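Local coordinates for glideosome-associated protein 50 (Plasmodium falciparum 3D7, PDB 3TGH) that belongs to the glideosome complex of gliding and host-cell invasion, may fix that machinery to the inner membrane complex, and has a purple acid phosphatase-type fold, at residues 36-47 with 74-84. Numbering follows the deposited sequence.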
# COMPACT_ATOMS: atom_id res chain seq x y z
N THR A 36 -0.57 0.87 -14.45
CA THR A 36 -0.42 2.33 -14.56
C THR A 36 0.06 3.04 -13.29
O THR A 36 0.42 4.22 -13.34
CB THR A 36 -1.72 2.98 -15.06
OG1 THR A 36 -2.79 2.65 -14.18
CG2 THR A 36 -2.03 2.49 -16.48
N PHE A 37 0.09 2.35 -12.15
CA PHE A 37 0.77 2.87 -10.96
C PHE A 37 1.10 1.75 -9.98
O PHE A 37 0.62 0.63 -10.11
CB PHE A 37 -0.01 3.99 -10.27
CG PHE A 37 -1.36 3.59 -9.75
CD1 PHE A 37 -1.52 3.18 -8.43
CD2 PHE A 37 -2.48 3.64 -10.58
CE1 PHE A 37 -2.78 2.82 -7.94
CE2 PHE A 37 -3.73 3.28 -10.10
CZ PHE A 37 -3.88 2.88 -8.77
N ILE A 38 1.98 2.08 -9.05
CA ILE A 38 2.46 1.14 -8.05
C ILE A 38 2.11 1.69 -6.67
O ILE A 38 2.18 2.90 -6.43
CB ILE A 38 4.00 0.97 -8.15
CG1 ILE A 38 4.40 0.47 -9.55
CG2 ILE A 38 4.52 0.03 -7.07
CD1 ILE A 38 5.84 0.83 -9.93
N VAL A 39 1.72 0.80 -5.76
CA VAL A 39 1.61 1.14 -4.36
C VAL A 39 2.63 0.31 -3.60
O VAL A 39 2.95 -0.82 -4.00
CB VAL A 39 0.19 0.91 -3.76
CG1 VAL A 39 -0.86 1.71 -4.53
CG2 VAL A 39 -0.16 -0.59 -3.74
N SER A 40 3.13 0.84 -2.49
CA SER A 40 4.15 0.14 -1.70
C SER A 40 3.77 0.01 -0.24
O SER A 40 3.94 0.97 0.52
CB SER A 40 5.49 0.85 -1.84
OG SER A 40 6.50 0.16 -1.12
N PRO A 41 3.22 -1.15 0.16
CA PRO A 41 2.97 -1.40 1.57
C PRO A 41 4.27 -1.74 2.29
O PRO A 41 5.35 -1.73 1.69
CB PRO A 41 2.01 -2.60 1.53
CG PRO A 41 2.44 -3.37 0.36
CD PRO A 41 2.87 -2.33 -0.66
N GLY A 42 4.18 -2.01 3.58
CA GLY A 42 5.35 -2.36 4.37
C GLY A 42 6.32 -1.20 4.50
O GLY A 42 5.93 -0.04 4.40
N SER A 43 7.58 -1.53 4.73
CA SER A 43 8.65 -0.53 4.74
C SER A 43 9.19 -0.32 3.33
O SER A 43 8.94 -1.12 2.42
CB SER A 43 9.79 -0.97 5.66
OG SER A 43 9.39 -0.96 7.02
N ASN A 44 9.93 0.76 3.15
CA ASN A 44 10.66 1.01 1.91
C ASN A 44 12.08 0.46 2.03
O ASN A 44 12.44 -0.50 1.35
CB ASN A 44 10.69 2.51 1.59
CG ASN A 44 9.34 3.06 1.23
OD1 ASN A 44 8.60 2.46 0.44
ND2 ASN A 44 8.99 4.21 1.80
N PHE A 45 12.87 1.06 2.92
CA PHE A 45 14.26 0.70 3.07
C PHE A 45 14.42 -0.10 4.36
O PHE A 45 14.16 0.40 5.45
CB PHE A 45 15.14 1.94 3.10
CG PHE A 45 15.15 2.70 1.81
CD1 PHE A 45 16.07 2.41 0.81
CD2 PHE A 45 14.22 3.71 1.59
CE1 PHE A 45 16.06 3.11 -0.39
CE2 PHE A 45 14.21 4.41 0.39
CZ PHE A 45 15.13 4.12 -0.59
N ILE A 46 14.89 -1.33 4.22
CA ILE A 46 14.99 -2.24 5.35
C ILE A 46 15.98 -1.72 6.41
O ILE A 46 15.76 -1.92 7.60
CB ILE A 46 15.37 -3.68 4.91
CG1 ILE A 46 14.34 -4.22 3.90
CG2 ILE A 46 15.50 -4.61 6.12
CD1 ILE A 46 12.90 -4.18 4.40
N ASP A 47 17.04 -1.03 5.98
CA ASP A 47 17.98 -0.43 6.93
C ASP A 47 17.81 1.08 7.05
O ASP A 47 18.66 1.75 7.65
CB ASP A 47 19.42 -0.78 6.52
CG ASP A 47 19.72 -2.26 6.66
OD1 ASP A 47 19.32 -2.88 7.68
OD2 ASP A 47 20.38 -2.82 5.76
N MET A 74 5.94 5.94 -13.77
CA MET A 74 4.57 6.00 -13.29
C MET A 74 4.62 6.29 -11.79
O MET A 74 5.68 6.19 -11.17
CB MET A 74 3.88 4.66 -13.54
CG MET A 74 4.53 3.48 -12.81
SD MET A 74 3.78 1.90 -13.25
CE MET A 74 4.31 1.76 -14.97
N PRO A 75 3.48 6.67 -11.18
CA PRO A 75 3.47 6.94 -9.75
C PRO A 75 3.85 5.73 -8.92
O PRO A 75 3.48 4.61 -9.26
CB PRO A 75 2.02 7.33 -9.47
CG PRO A 75 1.52 7.83 -10.77
CD PRO A 75 2.17 6.96 -11.79
N PHE A 76 4.60 5.98 -7.85
CA PHE A 76 4.99 4.99 -6.84
C PHE A 76 4.49 5.55 -5.50
O PHE A 76 5.19 6.35 -4.85
CB PHE A 76 6.51 4.84 -6.86
CG PHE A 76 7.04 3.73 -5.98
CD1 PHE A 76 7.19 2.45 -6.48
CD2 PHE A 76 7.44 3.99 -4.69
CE1 PHE A 76 7.70 1.43 -5.68
CE2 PHE A 76 7.95 2.97 -3.88
CZ PHE A 76 8.07 1.70 -4.38
N PHE A 77 3.26 5.19 -5.14
CA PHE A 77 2.59 5.71 -3.95
C PHE A 77 3.08 4.87 -2.78
O PHE A 77 2.78 3.67 -2.72
CB PHE A 77 1.07 5.56 -4.03
CG PHE A 77 0.43 6.38 -5.12
CD1 PHE A 77 0.26 7.75 -4.96
CD2 PHE A 77 -0.06 5.78 -6.26
CE1 PHE A 77 -0.35 8.50 -5.96
CE2 PHE A 77 -0.66 6.53 -7.26
CZ PHE A 77 -0.80 7.89 -7.11
N THR A 78 3.82 5.48 -1.88
CA THR A 78 4.40 4.72 -0.79
C THR A 78 4.04 5.26 0.59
O THR A 78 3.48 6.34 0.73
CB THR A 78 5.92 4.58 -0.97
OG1 THR A 78 6.40 3.60 -0.04
CG2 THR A 78 6.64 5.90 -0.74
N VAL A 79 4.32 4.44 1.60
CA VAL A 79 4.20 4.81 2.99
C VAL A 79 5.45 4.31 3.71
O VAL A 79 6.21 3.50 3.16
CB VAL A 79 2.98 4.15 3.68
CG1 VAL A 79 1.68 4.68 3.10
CG2 VAL A 79 3.05 2.62 3.54
N LEU A 80 5.64 4.79 4.93
CA LEU A 80 6.73 4.32 5.77
C LEU A 80 6.30 3.12 6.58
O LEU A 80 5.15 3.00 7.01
CB LEU A 80 7.17 5.43 6.72
CG LEU A 80 8.35 6.31 6.27
CD1 LEU A 80 8.50 6.48 4.77
CD2 LEU A 80 8.37 7.60 7.02
N GLY A 81 7.26 2.24 6.83
CA GLY A 81 7.10 1.19 7.82
C GLY A 81 8.10 1.38 8.94
O GLY A 81 8.86 2.36 8.96
N THR A 82 8.09 0.46 9.89
CA THR A 82 8.91 0.63 11.09
C THR A 82 10.40 0.73 10.79
O THR A 82 11.12 1.42 11.50
CB THR A 82 8.66 -0.50 12.11
OG1 THR A 82 8.90 -1.76 11.48
CG2 THR A 82 7.23 -0.44 12.60
N ARG A 83 10.85 0.05 9.74
CA ARG A 83 12.26 0.09 9.35
C ARG A 83 12.68 1.48 8.85
O ARG A 83 13.83 1.88 9.02
CB ARG A 83 12.56 -0.94 8.25
CG ARG A 83 12.21 -2.39 8.60
CD ARG A 83 12.95 -2.93 9.80
NE ARG A 83 14.40 -3.03 9.56
CZ ARG A 83 15.25 -3.75 10.30
NH1 ARG A 83 14.82 -4.46 11.34
NH2 ARG A 83 16.54 -3.76 9.99
N ASP A 84 11.75 2.22 8.25
CA ASP A 84 12.04 3.56 7.76
C ASP A 84 12.14 4.59 8.90
O ASP A 84 12.94 5.55 8.84
CB ASP A 84 10.95 3.99 6.78
CG ASP A 84 10.85 3.05 5.57
OD1 ASP A 84 11.84 2.95 4.82
OD2 ASP A 84 9.79 2.42 5.39
O HOH W 1 16.04 0.23 9.59
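Ile38 bonds to the two residues flanking Phe76, as in a parallel pair: strands 37-40 and 75-78 are neighbours, joined through helix 56-62 into a beta-alpha-beta unit of the metallophosphoesterase fold. Ile38 N donates to Pro75 O, Phe77 N to Ile38 O (2.8 Å) and Ser40 N to Phe77 O.

Apolar side chains fill both faces of this pair. On one, Phe77 turns its ring edge to the face of Phe37, an offset edge-to-face pair with planes at 83°; Tyr130 stacks on Phe77, and Phe154 meets Phe37 edge-to-face. On the other, Ile38 sets CG2 against Phe76 CD1 (3.7 Å), while its CG1 meets Met74 SD, thioether and branched alkyl suiting this buried apolar place. With CG anti to the backbone N (chi1 -173°), the Phe76 ring lies along the neighbouring strand, its CZ reaching Ser40 CB, where a small serine fits.

The segments beyond the strands lead toward the metal site, where Thr82 adjoins the metal ligand His233. Thr78 OG1 donates to Asn44 OD1 (2.5 Å), in the carbonyl plane on a lone pair. Asp84, with two oxygens to offer, accepts two successive amides through syn lone pairs: Asn44 N at OD2 (2.8 Å) and Phe45 N at OD1 (2.9 Å). Gly81 N takes the anti lone pair of OD2, and Gln92 also binds OD1. Ser43 OG accepts from Arg83 N. Without a side chain, Gly81 lets its CA lie 3.2 Å from Ser43 OG.

Arg83, bent at chi2 and chi3, curls round Ile46 O so that NE donates to it at 2.6 Å, with the carbonyl oxygen only 2° out of the guanidinium plane.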